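PDB 3FI9: malate dehydrogenase from Porphyromonas gingivalis, which probably catalyses the NAD-dependent interconversion of malate and oxaloacetate, as in other members of the lactate and malate dehydrogenase superfamily. Local coordinates for residues T176-Y179 with Q185-V188; S191-K194 with P199-D202; A151-T156 with F237-Y242; G262-V267 with H272-M277. One frame throughout, in Å; residues are numbered along the deposited sequence.

In the fold
Along the chain, the loop closed by contact 3 opens first, at residues 151-156, where the end of strand 147-150 gives way to helix 153-166. Contact 1 then closes the short hairpin loop between strands 178-180 and 186-188, and contact 2 follows it in series, closing the next small loop at residues 199-202. Both are nested inside contact 3, which is completed only when residues 237-242 bring helix 238-251 back against the start of helix 153-166. Contact 4 comes last, pairing strand 261-267 with strand 273-277 at one edge of the main sheet. A151 packs on G262 and A276, and Y179 packs on A276 and M277, so contacts 3 and 1 both reach contact 4.

Contact 1 (T176-Y179 with Q185-V188); sequences TRTY and QMAV
In T178 a chi1 of 75° sets OG1 between the backbone N and the carbonyl carbon and leaves CG2 beside the N, on the flank where M186 lies. M186 has a similar first torsion (77°), and its chain then runs extended, which carries the sulfur to that methyl: M186 SD lies 3.9 Å from T178 CG2, meeting it at a slant. V188, paired with T178, adds a looser touch, its CG2 4.3 Å from T178 CG2. T178 and V188 lie on one face of an antiparallel beta hairpin, with M186 at its margin, and helix 153-166 packs against it through D154 and L158. H182, the predicted proton acceptor, sits in the connecting turn, its side chain about 6 Å from that of M186. At the Y179-A187 pair, Y179 N donates to A187 O at 2.8 Å and A187 N returns an equally short bond to Y179 O. A187 O also receives a CA-H...O contact from T178 CA, at 3.2 Å. On the other face A187 CB rests 3.4 Å from Y179 O, while the phenol of Y179 leads away to E278, whose OE1 accepts from its hydroxyl and forms a salt bridge with R177 NE.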
ATOM      1  N   THR A 176      14.565  -8.564  17.905  1.00 20.79           N
ATOM      2  CA  THR A 176      13.499  -8.641  18.903  1.00 21.52           C
ATOM      3  C   THR A 176      12.646  -9.834  18.495  1.00 20.41           C
ATOM      4  O   THR A 176      12.295  -9.985  17.308  1.00 20.93           O
ATOM      5  CB  THR A 176      12.591  -7.416  18.852  1.00 21.66           C
ATOM      6  OG1 THR A 176      12.471  -7.011  17.486  1.00 25.81           O
ATOM      7  CG2 THR A 176      13.159  -6.261  19.640  1.00 22.90           C
ATOM      8  N   ARG A 177      12.308 -10.674  19.458  1.00 18.97           N
ATOM      9  CA  ARG A 177      11.654 -11.934  19.142  1.00 18.61           C
ATOM     10  C   ARG A 177      10.599 -12.286  20.168  1.00 18.12           C
ATOM     11  O   ARG A 177      10.869 -12.235  21.358  1.00 17.95           O
ATOM     12  CB  ARG A 177      12.676 -13.091  19.082  1.00 17.51           C
ATOM     13  CG  ARG A 177      13.575 -13.032  17.917  1.00 20.04           C
ATOM     14  CD  ARG A 177      12.798 -13.189  16.642  1.00 23.60           C
ATOM     15  NE  ARG A 177      13.705 -13.337  15.523  1.00 24.48           N
ATOM     16  CZ  ARG A 177      14.087 -12.344  14.725  1.00 26.85           C
ATOM     17  NH1 ARG A 177      13.635 -11.114  14.907  1.00 23.73           N
ATOM     18  NH2 ARG A 177      14.940 -12.596  13.736  1.00 29.57           N
ATOM     19  N   THR A 178       9.384 -12.603  19.700  1.00 18.99           N
ATOM     20  CA  THR A 178       8.431 -13.317  20.524  1.00 18.35           C
ATOM     21  C   THR A 178       8.141 -14.650  19.808  1.00 18.04           C
ATOM     22  O   THR A 178       8.032 -14.694  18.581  1.00 18.81           O
ATOM     23  CB  THR A 178       7.094 -12.556  20.757  1.00 19.08           C
ATOM     24  OG1 THR A 178       6.301 -12.609  19.567  1.00 19.28           O
ATOM     25  CG2 THR A 178       7.313 -11.051  21.105  1.00 19.28           C
ATOM     26  N   TYR A 179       7.932 -15.711  20.580  1.00 17.48           N
ATOM     27  CA  TYR A 179       7.561 -17.008  20.042  1.00 18.10           C
ATOM     28  C   TYR A 179       6.275 -17.532  20.702  1.00 18.97           C
ATOM     29  O   TYR A 179       5.712 -16.900  21.637  1.00 19.60           O
ATOM     30  CB  TYR A 179       8.713 -18.016  20.251  1.00 16.96           C
ATOM     31  CG  TYR A 179      10.023 -17.591  19.635  1.00 17.47           C
ATOM     32  CD1 TYR A 179      10.143 -17.377  18.263  1.00 17.82           C
ATOM     33  CD2 TYR A 179      11.147 -17.423  20.426  1.00 15.91           C
ATOM     34  CE1 TYR A 179      11.362 -16.967  17.716  1.00 17.45           C
ATOM     35  CE2 TYR A 179      12.348 -17.045  19.897  1.00 20.18           C
ATOM     36  CZ  TYR A 179      12.447 -16.805  18.548  1.00 20.22           C
ATOM     37  OH  TYR A 179      13.666 -16.450  18.037  1.00 20.85           O
ATOM     38  N   GLN A 185      -0.896 -14.494  24.592  1.00 25.24           N
ATOM     39  CA  GLN A 185      -0.169 -15.773  24.669  1.00 24.97           C
ATOM     40  C   GLN A 185       1.222 -15.724  24.051  1.00 23.83           C
ATOM     41  O   GLN A 185       1.849 -16.771  23.813  1.00 23.73           O
ATOM     42  CB  GLN A 185      -0.975 -16.855  23.985  1.00 25.80           C
ATOM     43  CG  GLN A 185      -2.361 -16.969  24.544  1.00 27.42           C
ATOM     44  CD  GLN A 185      -2.307 -17.381  25.958  1.00 31.87           C
ATOM     45  OE1 GLN A 185      -3.166 -17.021  26.751  1.00 38.94           O
ATOM     46  NE2 GLN A 185      -1.278 -18.138  26.311  1.00 33.77           N
ATOM     47  N   MET A 186       1.725 -14.530  23.775  1.00 22.17           N
ATOM     48  CA  MET A 186       3.076 -14.482  23.219  1.00 20.97           C
ATOM     49  C   MET A 186       4.073 -14.803  24.316  1.00 21.19           C
ATOM     50  O   MET A 186       3.822 -14.498  25.479  1.00 21.62           O
ATOM     51  CB  MET A 186       3.403 -13.130  22.570  1.00 20.19           C
ATOM     52  CG  MET A 186       3.743 -11.980  23.551  1.00 21.89           C
ATOM     53  SD  MET A 186       3.809 -10.331  22.753  1.00 13.19           S
ATOM     54  CE  MET A 186       4.510  -9.400  24.083  1.00 23.18           C
ATOM     55  N   ALA A 187       5.220 -15.359  23.925  1.00 19.86           N
ATOM     56  CA  ALA A 187       6.372 -15.543  24.821  1.00 20.43           C
ATOM     57  C   ALA A 187       7.545 -14.674  24.323  1.00 20.28           C
ATOM     58  O   ALA A 187       8.109 -14.939  23.271  1.00 18.95           O
ATOM     59  CB  ALA A 187       6.788 -17.034  24.850  1.00 20.10           C
ATOM     60  N   VAL A 188       7.870 -13.634  25.082  1.00 20.58           N
ATOM     61  CA  VAL A 188       8.946 -12.716  24.766  1.00 20.53           C
ATOM     62  C   VAL A 188      10.303 -13.331  25.131  1.00 20.51           C
ATOM     63  O   VAL A 188      10.542 -13.725  26.282  1.00 21.07           O
ATOM     64  CB  VAL A 188       8.748 -11.361  25.526  1.00 20.66           C
ATOM     65  CG1 VAL A 188       9.728 -10.341  25.034  1.00 20.96           C
ATOM     66  CG2 VAL A 188       7.292 -10.838  25.372  1.00 22.68           C
TER

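Contact 2 (S191-K194 with P199-D202); sequences STAK and PLTD
A193 O is gripped twice, by L200 N at 2.8 Å and by a water that donates to it, also at 2.8 Å. The amide bond is almost perfectly straight at hydrogen (179°), although the donor stands above the carbonyl plane. It closes the open end of a short beta hairpin of strands 194-195 and 198-199, in which K194 and P199 form a non-hydrogen-bonded pair with diverging side chains, and P199 CA adds a CA-H...O contact to the same carbonyl. The water on A193 O also accepts from T201 N, so it bridges the two segments beside the direct bond. Apolar packing backs this polar centre: a chi1 of 176° swings L200 CG away from the backbone N and lets CD2 join CB against the methyl of A193. L200 also packs on A190 and L209, while the side chain of A193 rests on T176, in the loop leading into the preceding hairpin. K194 lies along the outer margin, its CG over P199 CA. At the far end T201 sends its methyl onto the backbone of S191, whose hydroxyl is bonded to E299. T201 CG2 comes within 3.7 Å of both S191 N and S191 CA.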
ATOM      1  N   SER A 191      16.245 -12.322  25.753  1.00 21.99           N
ATOM      2  CA  SER A 191      17.639 -12.661  25.566  1.00 21.84           C
ATOM      3  C   SER A 191      18.135 -12.547  24.095  1.00 22.80           C
ATOM      4  O   SER A 191      19.331 -12.501  23.871  1.00 23.17           O
ATOM      5  CB  SER A 191      17.913 -14.084  26.078  1.00 22.08           C
ATOM      6  OG  SER A 191      17.376 -15.020  25.171  1.00 20.75           O
ATOM      7  N   THR A 192      17.248 -12.503  23.100  1.00 22.39           N
ATOM      8  CA  THR A 192      17.693 -12.433  21.710  1.00 22.13           C
ATOM      9  C   THR A 192      18.057 -11.011  21.278  1.00 21.76           C
ATOM     10  O   THR A 192      18.728 -10.832  20.277  1.00 22.37           O
ATOM     11  CB  THR A 192      16.602 -12.919  20.689  1.00 22.24           C
ATOM     12  OG1 THR A 192      15.538 -11.972  20.633  1.00 25.47           O
ATOM     13  CG2 THR A 192      16.032 -14.299  21.040  1.00 23.86           C
ATOM     14  N   ALA A 193      17.559 -10.010  21.980  1.00 20.33           N
ATOM     15  CA  ALA A 193      17.570  -8.642  21.455  1.00 20.03           C
ATOM     16  C   ALA A 193      18.723  -7.756  21.943  1.00 19.84           C
ATOM     17  O   ALA A 193      19.223  -7.915  23.044  1.00 19.98           O
ATOM     18  CB  ALA A 193      16.279  -7.942  21.720  1.00 19.51           C
ATOM     19  N   LYS A 194      19.091  -6.789  21.106  1.00 20.02           N
ATOM     20  CA  LYS A 194      20.036  -5.740  21.497  1.00 20.42           C
ATOM     21  C   LYS A 194      19.460  -4.379  21.199  1.00 21.21           C
ATOM     22  O   LYS A 194      18.744  -4.205  20.215  1.00 20.82           O
ATOM     23  CB  LYS A 194      21.309  -5.877  20.680  1.00 19.73           C
ATOM     24  CG  LYS A 194      22.216  -6.964  21.152  1.00 23.25           C
ATOM     25  CD  LYS A 194      23.347  -7.183  20.148  1.00 25.04           C
ATOM     26  CE  LYS A 194      24.267  -8.272  20.697  1.00 31.14           C
ATOM     27  NZ  LYS A 194      25.640  -8.148  20.113  1.00 30.85           N
ATOM     28  N   PRO A 199      22.847  -5.672  24.866  1.00 22.74           N
ATOM     29  CA  PRO A 199      21.833  -6.698  25.079  1.00 22.14           C
ATOM     30  C   PRO A 199      20.673  -6.151  25.883  1.00 21.56           C
ATOM     31  O   PRO A 199      20.866  -5.443  26.851  1.00 20.15           O
ATOM     32  CB  PRO A 199      22.586  -7.783  25.866  1.00 23.18           C
ATOM     33  CG  PRO A 199      24.016  -7.641  25.370  1.00 22.99           C
ATOM     34  CD  PRO A 199      24.197  -6.143  25.250  1.00 22.45           C
ATOM     35  N   LEU A 200      19.466  -6.426  25.414  1.00 20.99           N
ATOM     36  CA  LEU A 200      18.281  -5.994  26.110  1.00 20.36           C
ATOM     37  C   LEU A 200      18.274  -6.490  27.570  1.00 21.66           C
ATOM     38  O   LEU A 200      17.793  -5.792  28.487  1.00 22.31           O
ATOM     39  CB  LEU A 200      17.054  -6.477  25.336  1.00 20.84           C
ATOM     40  CG  LEU A 200      15.700  -6.184  25.994  1.00 19.84           C
ATOM     41  CD1 LEU A 200      15.594  -4.692  26.346  1.00 20.74           C
ATOM     42  CD2 LEU A 200      14.513  -6.608  25.091  1.00 18.51           C
ATOM     43  N   THR A 201      18.855  -7.661  27.815  1.00 22.76           N
ATOM     44  CA  THR A 201      18.743  -8.228  29.162  1.00 25.16           C
ATOM     45  C   THR A 201      19.698  -7.524  30.131  1.00 26.30           C
ATOM     46  O   THR A 201      19.531  -7.637  31.340  1.00 27.52           O
ATOM     47  CB  THR A 201      18.979  -9.748  29.184  1.00 25.76           C
ATOM     48  OG1 THR A 201      20.152 -10.038  28.443  1.00 24.73           O
ATOM     49  CG2 THR A 201      17.818 -10.507  28.530  1.00 25.63           C
ATOM     50  N   ASP A 202      20.643  -6.748  29.599  1.00 25.99           N
ATOM     51  CA  ASP A 202      21.470  -5.869  30.421  1.00 27.08           C
ATOM     52  C   ASP A 202      20.762  -4.575  30.777  1.00 26.78           C
ATOM     53  O   ASP A 202      21.233  -3.822  31.617  1.00 27.09           O
ATOM     54  CB  ASP A 202      22.777  -5.506  29.713  1.00 27.35           C
ATOM     55  CG  ASP A 202      23.737  -6.681  29.598  1.00 31.42           C
ATOM     56  OD1 ASP A 202      23.455  -7.747  30.169  1.00 33.33           O
ATOM     57  OD2 ASP A 202      24.777  -6.537  28.923  1.00 33.64           O
TER
HETATM   58  O   HOH W   1      20.820 -11.384  26.514  1.00 34.50           O
HETATM   59  O   HOH W   2      19.299  -9.422  25.385  1.00 24.59           O

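Contact 3 (A151-T156 with F237-Y242)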
ATOM      1  N   ALA A 151       2.913 -14.219  11.986  1.00 16.13           N
ATOM      2  CA  ALA A 151       3.166 -14.232  13.399  1.00 18.57           C
ATOM      3  C   ALA A 151       4.220 -13.203  13.801  1.00 19.03           C
ATOM      4  O   ALA A 151       4.632 -13.193  14.964  1.00 19.92           O
ATOM      5  CB  ALA A 151       3.611 -15.638  13.847  1.00 19.04           C
ATOM      6  N   GLY A 152       4.657 -12.354  12.860  1.00 18.11           N
ATOM      7  CA  GLY A 152       5.839 -11.469  13.096  1.00 18.71           C
ATOM      8  C   GLY A 152       5.481 -10.117  13.745  1.00 18.92           C
ATOM      9  O   GLY A 152       6.360  -9.367  14.213  1.00 18.71           O
ATOM     10  N   LEU A 153       4.199  -9.763  13.719  1.00 18.30           N
ATOM     11  CA  LEU A 153       3.779  -8.434  14.229  1.00 18.13           C
ATOM     12  C   LEU A 153       4.078  -8.252  15.706  1.00 17.30           C
ATOM     13  O   LEU A 153       4.310  -7.128  16.130  1.00 16.47           O
ATOM     14  CB  LEU A 153       2.297  -8.102  13.942  1.00 17.20           C
ATOM     15  CG  LEU A 153       1.871  -7.936  12.464  1.00 21.00           C
ATOM     16  CD1 LEU A 153       0.449  -7.317  12.345  1.00 19.74           C
ATOM     17  CD2 LEU A 153       2.855  -7.082  11.631  1.00 19.43           C
ATOM     18  N   ASP A 154       4.056  -9.322  16.492  1.00 16.38           N
ATOM     19  CA  ASP A 154       4.400  -9.171  17.917  1.00 18.52           C
ATOM     20  C   ASP A 154       5.878  -8.734  18.012  1.00 17.91           C
ATOM     21  O   ASP A 154       6.239  -7.898  18.851  1.00 17.43           O
ATOM     22  CB  ASP A 154       4.165 -10.488  18.713  1.00 18.59           C
ATOM     23  CG  ASP A 154       2.685 -10.669  19.171  1.00 22.38           C
ATOM     24  OD1 ASP A 154       1.856  -9.748  19.023  1.00 22.34           O
ATOM     25  OD2 ASP A 154       2.340 -11.757  19.678  1.00 28.74           O
ATOM     26  N   SER A 155       6.712  -9.285  17.131  1.00 15.56           N
ATOM     27  CA  SER A 155       8.131  -8.939  17.120  1.00 15.27           C
ATOM     28  C   SER A 155       8.433  -7.509  16.602  1.00 15.65           C
ATOM     29  O   SER A 155       9.298  -6.817  17.151  1.00 14.55           O
ATOM     30  CB  SER A 155       8.934  -9.992  16.351  1.00 16.90           C
ATOM     31  OG  SER A 155       8.888 -11.268  16.998  1.00 15.86           O
ATOM     32  N   THR A 156       7.712  -7.047  15.575  1.00 15.78           N
ATOM     33  CA  THR A 156       7.941  -5.685  15.034  1.00 15.26           C
ATOM     34  C   THR A 156       7.357  -4.671  16.001  1.00 14.41           C
ATOM     35  O   THR A 156       7.911  -3.578  16.181  1.00 14.57           O
ATOM     36  CB  THR A 156       7.323  -5.490  13.613  1.00 14.30           C
ATOM     37  OG1 THR A 156       5.884  -5.640  13.662  1.00 15.04           O
ATOM     38  CG2 THR A 156       7.900  -6.508  12.664  1.00 15.59           C
ATOM     39  N   PHE A 237      -4.360  -2.899   8.897  1.00 18.96           N
ATOM     40  CA  PHE A 237      -4.467  -3.554   7.587  1.00 17.36           C
ATOM     41  C   PHE A 237      -3.206  -3.387   6.764  1.00 17.54           C
ATOM     42  O   PHE A 237      -2.849  -4.264   5.934  1.00 17.82           O
ATOM     43  CB  PHE A 237      -5.713  -3.082   6.837  1.00 17.75           C
ATOM     44  CG  PHE A 237      -5.748  -1.599   6.588  1.00 18.17           C
ATOM     45  CD1 PHE A 237      -5.363  -1.091   5.356  1.00 19.54           C
ATOM     46  CD2 PHE A 237      -6.194  -0.737   7.564  1.00 17.67           C
ATOM     47  CE1 PHE A 237      -5.407   0.296   5.108  1.00 17.54           C
ATOM     48  CE2 PHE A 237      -6.235   0.634   7.331  1.00 19.23           C
ATOM     49  CZ  PHE A 237      -5.843   1.149   6.101  1.00 18.09           C
ATOM     50  N   GLN A 238      -2.479  -2.312   7.010  1.00 15.82           N
ATOM     51  CA  GLN A 238      -1.277  -2.127   6.224  1.00 16.08           C
ATOM     52  C   GLN A 238      -0.133  -3.008   6.743  1.00 15.64           C
ATOM     53  O   GLN A 238       0.592  -3.653   5.927  1.00 15.49           O
ATOM     54  CB  GLN A 238      -0.862  -0.672   6.188  1.00 15.30           C
ATOM     55  CG  GLN A 238      -1.893   0.249   5.544  1.00 16.51           C
ATOM     56  CD  GLN A 238      -1.407   1.719   5.556  1.00 20.02           C
ATOM     57  OE1 GLN A 238      -1.972   2.576   6.288  1.00 19.37           O
ATOM     58  NE2 GLN A 238      -0.326   2.004   4.791  1.00 18.58           N
ATOM     59  N   SER A 239       0.054  -3.083   8.069  1.00 13.87           N
ATOM     60  CA  SER A 239       1.175  -3.924   8.528  1.00 14.73           C
ATOM     61  C   SER A 239       0.983  -5.444   8.314  1.00 14.47           C
ATOM     62  O   SER A 239       1.903  -6.103   7.850  1.00 14.93           O
ATOM     63  CB  SER A 239       1.681  -3.566   9.948  1.00 14.94           C
ATOM     64  OG  SER A 239       0.597  -3.577  10.915  1.00 14.72           O
ATOM     65  N   PRO A 240      -0.214  -5.996   8.634  1.00 15.10           N
ATOM     66  CA  PRO A 240      -0.385  -7.407   8.379  1.00 15.09           C
ATOM     67  C   PRO A 240      -0.238  -7.703   6.901  1.00 15.81           C
ATOM     68  O   PRO A 240       0.234  -8.756   6.551  1.00 16.20           O
ATOM     69  CB  PRO A 240      -1.830  -7.710   8.810  1.00 15.78           C
ATOM     70  CG  PRO A 240      -2.500  -6.393   8.961  1.00 15.78           C
ATOM     71  CD  PRO A 240      -1.440  -5.360   9.185  1.00 13.50           C
ATOM     72  N   SER A 241      -0.664  -6.777   6.060  1.00 15.06           N
ATOM     73  CA  SER A 241      -0.576  -6.960   4.616  1.00 16.26           C
ATOM     74  C   SER A 241       0.869  -6.997   4.180  1.00 16.26           C
ATOM     75  O   SER A 241       1.349  -7.972   3.570  1.00 16.87           O
ATOM     76  CB  SER A 241      -1.278  -5.808   3.893  1.00 15.34           C
ATOM     77  OG  SER A 241      -0.833  -5.805   2.537  1.00 19.25           O
ATOM     78  N   TYR A 242       1.595  -5.923   4.482  1.00 15.89           N
ATOM     79  CA  TYR A 242       2.967  -5.826   4.023  1.00 15.71           C
ATOM     80  C   TYR A 242       3.814  -7.030   4.520  1.00 15.66           C
ATOM     81  O   TYR A 242       4.550  -7.646   3.759  1.00 12.05           O
ATOM     82  CB  TYR A 242       3.603  -4.511   4.501  1.00 15.58           C
ATOM     83  CG  TYR A 242       5.033  -4.420   4.105  1.00 18.95           C
ATOM     84  CD1 TYR A 242       5.398  -4.105   2.794  1.00 17.44           C
ATOM     85  CD2 TYR A 242       6.029  -4.604   5.044  1.00 18.83           C
ATOM     86  CE1 TYR A 242       6.766  -4.017   2.428  1.00 17.64           C
ATOM     87  CE2 TYR A 242       7.347  -4.543   4.682  1.00 20.06           C
ATOM     88  CZ  TYR A 242       7.705  -4.266   3.387  1.00 18.05           C
ATOM     89  OH  TYR A 242       9.054  -4.172   3.113  1.00 23.89           O
TER
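L153 reaches from the first turn of helix 153-166 and carries one whole side of this buried contact, its forked end meeting S239 and P240 at the start of helix 238-251. A chi1 of -65° directs CG toward helix 238-251, and the branch at CG puts one methyl on P240 and the other on S239. L153 CD1 lies 4.0 Å from P240 N, against the imide corner of the proline ring, and also touches S239 OG. The other branch meets S239 alone, with L153 CD2 4.0 Å from S239 O and 4.1 Å from S239 CB. No hydrogen bond crosses between the segments: the join is van der Waals packing of one leucine on a helix start, where F237 occupies the N-cap position. E53 of the second subunit accepts hydrogen bonds from the backbone N atoms of F237 and S239, and H56 of that subunit packs on L153. The contact adjoins two predicted sites: R157, a predicted substrate-binding residue, near L153, and I20 of the predicted NAD site beside P240. Helix 153-166 thus meets helix 238-251 where the latter also packs, through F237 and S241, on helix 19-30 of the nucleotide-binding domain.

Contact 4 (G262-V267 with H272-M277); sequences GCYVNV and HIMMAM
V265 and M277 meet tip to tip in the closely packed part of this contact, V265 CG2 lying 3.5 Å from M277 CG. V265 CG2 also touches M275 CE, while V265 CB rests on I273 CG2; C263 SG fills in against M277 CB. Helix 297-319 packs on this face through L303, Y307 and L310, as does H288 of strand 285-288. On the opposite face M274 is bent at chi2 and chi3, which folds its sulfur back to 3.6 Å from Y264 N and near the plane of the Y264 ring, at its edge; L134 of helix 129-140 packs on both residues. The strands form an antiparallel hairpin at one edge of the main sheet, with two reciprocal pairs of backbone bonds, C263 with M275 and V265 with I273. A G1 beta bulge interrupts the pairing near the turn, H272 and I273 both facing V265. There the contact opens out toward exposed N266. N266 OD1 accepts from H272 N at 2.8 Å, through a bent bond (134° at hydrogen), and also sits over the centre of the imidazole, 3.4 Å above its plane. The amide and imidazole planes are 33° apart. Y264 OH meets the edge of the same ring, 3.4 Å from H272 CD2, and W329, the last ordered residue, adds an edge-to-face ring contact to H272.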
ATOM      1  N   GLY A 262       4.555 -18.383  11.858  1.00 15.89           N
ATOM      2  CA  GLY A 262       3.909 -19.590  12.408  1.00 16.41           C
ATOM      3  C   GLY A 262       4.187 -20.795  11.521  1.00 16.62           C
ATOM      4  O   GLY A 262       4.105 -20.711  10.272  1.00 16.87           O
ATOM      5  N   CYS A 263       4.587 -21.909  12.132  1.00 16.24           N
ATOM      6  CA  CYS A 263       4.810 -23.083  11.398  1.00 15.87           C
ATOM      7  C   CYS A 263       4.526 -24.311  12.249  1.00 17.34           C
ATOM      8  O   CYS A 263       4.363 -24.205  13.475  1.00 16.90           O
ATOM      9  CB  CYS A 263       6.251 -23.120  10.855  1.00 18.68           C
ATOM     10  SG  CYS A 263       7.441 -23.483  12.126  1.00 21.94           S
ATOM     11  N   TYR A 264       4.425 -25.465  11.585  1.00 16.66           N
ATOM     12  CA  TYR A 264       4.109 -26.722  12.253  1.00 17.16           C
ATOM     13  C   TYR A 264       5.325 -27.144  13.076  1.00 17.48           C
ATOM     14  O   TYR A 264       6.458 -27.108  12.589  1.00 18.26           O
ATOM     15  CB  TYR A 264       3.850 -27.849  11.227  1.00 15.56           C
ATOM     16  CG  TYR A 264       3.346 -29.101  11.930  1.00 17.22           C
ATOM     17  CD1 TYR A 264       2.199 -29.061  12.721  1.00 19.10           C
ATOM     18  CD2 TYR A 264       4.001 -30.299  11.774  1.00 22.47           C
ATOM     19  CE1 TYR A 264       1.737 -30.240  13.395  1.00 21.01           C
ATOM     20  CE2 TYR A 264       3.562 -31.457  12.399  1.00 21.66           C
ATOM     21  CZ  TYR A 264       2.436 -31.417  13.200  1.00 21.76           C
ATOM     22  OH  TYR A 264       2.051 -32.584  13.795  1.00 23.98           O
ATOM     23  N   VAL A 265       5.061 -27.564  14.316  1.00 17.51           N
ATOM     24  CA  VAL A 265       6.091 -28.012  15.267  1.00 17.62           C
ATOM     25  C   VAL A 265       5.617 -29.348  15.822  1.00 18.89           C
ATOM     26  O   VAL A 265       4.473 -29.483  16.255  1.00 17.51           O
ATOM     27  CB  VAL A 265       6.231 -27.021  16.470  1.00 17.53           C
ATOM     28  CG1 VAL A 265       7.199 -27.580  17.488  1.00 16.19           C
ATOM     29  CG2 VAL A 265       6.701 -25.614  15.975  1.00 15.46           C
ATOM     30  N   ASN A 266       6.472 -30.352  15.842  1.00 19.66           N
ATOM     31  CA  ASN A 266       6.050 -31.577  16.540  1.00 21.36           C
ATOM     32  C   ASN A 266       7.289 -32.222  17.108  1.00 21.93           C
ATOM     33  O   ASN A 266       7.860 -33.053  16.461  1.00 22.66           O
ATOM     34  CB  ASN A 266       5.357 -32.556  15.591  1.00 21.55           C
ATOM     35  CG  ASN A 266       4.868 -33.832  16.300  1.00 22.13           C
ATOM     36  OD1 ASN A 266       4.432 -33.794  17.439  1.00 23.15           O
ATOM     37  ND2 ASN A 266       4.935 -34.949  15.608  1.00 23.19           N
ATOM     38  N   VAL A 267       7.691 -31.829  18.312  1.00 22.88           N
ATOM     39  CA  VAL A 267       8.903 -32.365  18.929  1.00 24.42           C
ATOM     40  C   VAL A 267       8.618 -32.647  20.390  1.00 24.84           C
ATOM     41  O   VAL A 267       7.618 -32.191  20.939  1.00 23.23           O
ATOM     42  CB  VAL A 267      10.061 -31.381  18.817  1.00 25.22           C
ATOM     43  CG1 VAL A 267      10.312 -31.023  17.342  1.00 24.97           C
ATOM     44  CG2 VAL A 267       9.744 -30.105  19.630  1.00 24.97           C
ATOM     45  N   HIS A 272       2.641 -31.683  18.017  1.00 20.16           N
ATOM     46  CA  HIS A 272       1.380 -31.549  17.225  1.00 19.51           C
ATOM     47  C   HIS A 272       0.727 -30.192  17.309  1.00 19.00           C
ATOM     48  O   HIS A 272      -0.413 -30.055  17.781  1.00 18.42           O
ATOM     49  CB  HIS A 272       0.361 -32.602  17.676  1.00 19.79           C
ATOM     50  CG  HIS A 272       0.851 -33.998  17.508  1.00 21.29           C
ATOM     51  ND1 HIS A 272       1.051 -34.855  18.574  1.00 24.99           N
ATOM     52  CD2 HIS A 272       1.253 -34.667  16.403  1.00 21.80           C
ATOM     53  CE1 HIS A 272       1.537 -36.002  18.131  1.00 22.45           C
ATOM     54  NE2 HIS A 272       1.668 -35.917  16.818  1.00 24.47           N
ATOM     55  N   ILE A 273       1.446 -29.163  16.854  1.00 18.91           N
ATOM     56  CA  ILE A 273       0.945 -27.809  17.061  1.00 18.48           C
ATOM     57  C   ILE A 273       1.447 -26.876  15.994  1.00 17.99           C
ATOM     58  O   ILE A 273       2.398 -27.215  15.260  1.00 18.77           O
ATOM     59  CB  ILE A 273       1.403 -27.287  18.478  1.00 18.58           C
ATOM     60  CG1 ILE A 273       0.526 -26.139  18.945  1.00 19.42           C
ATOM     61  CG2 ILE A 273       2.912 -26.926  18.473  1.00 17.57           C
ATOM     62  CD1 ILE A 273      -0.890 -26.624  19.373  1.00 17.92           C
ATOM     63  N   MET A 274       0.833 -25.700  15.875  1.00 19.12           N
ATOM     64  CA  MET A 274       1.447 -24.617  15.039  1.00 20.93           C
ATOM     65  C   MET A 274       1.765 -23.472  16.000  1.00 20.08           C
ATOM     66  O   MET A 274       0.867 -23.044  16.742  1.00 18.54           O
ATOM     67  CB  MET A 274       0.445 -24.047  14.040  1.00 20.46           C
ATOM     68  CG  MET A 274      -0.218 -25.043  13.121  1.00 25.18           C
ATOM     69  SD  MET A 274       0.792 -25.253  11.612  1.00 28.93           S
ATOM     70  CE  MET A 274       0.719 -23.538  11.038  1.00  8.91           C
ATOM     71  N   MET A 275       3.003 -22.977  15.956  1.00 17.85           N
ATOM     72  CA  MET A 275       3.481 -21.918  16.854  1.00 18.00           C
ATOM     73  C   MET A 275       4.351 -20.952  16.067  1.00 16.92           C
ATOM     74  O   MET A 275       4.988 -21.378  15.118  1.00 18.21           O
ATOM     75  CB  MET A 275       4.402 -22.512  17.950  1.00 17.84           C
ATOM     76  CG  MET A 275       3.661 -23.040  19.136  1.00 19.94           C
ATOM     77  SD  MET A 275       4.760 -23.366  20.514  1.00 15.79           S
ATOM     78  CE  MET A 275       5.909 -24.436  19.758  1.00 16.04           C
ATOM     79  N   ALA A 276       4.425 -19.687  16.514  1.00 16.84           N
ATOM     80  CA  ALA A 276       5.441 -18.731  16.065  1.00 16.92           C
ATOM     81  C   ALA A 276       6.797 -19.252  16.524  1.00 17.30           C
ATOM     82  O   ALA A 276       6.966 -19.582  17.709  1.00 16.69           O
ATOM     83  CB  ALA A 276       5.187 -17.306  16.674  1.00 16.62           C
ATOM     84  N   MET A 277       7.727 -19.365  15.580  1.00 17.68           N
ATOM     85  CA  MET A 277       9.007 -20.007  15.804  1.00 18.01           C
ATOM     86  C   MET A 277      10.125 -19.211  15.152  1.00 18.26           C
ATOM     87  O   MET A 277       9.873 -18.280  14.394  1.00 17.51           O
ATOM     88  CB  MET A 277       8.982 -21.438  15.239  1.00 17.74           C
ATOM     89  CG  MET A 277       8.198 -22.451  16.084  1.00 19.02           C
ATOM     90  SD  MET A 277       9.230 -23.171  17.457  1.00 15.72           S
ATOM     91  CE  MET A 277       9.239 -21.836  18.595  1.00 20.35           C
TER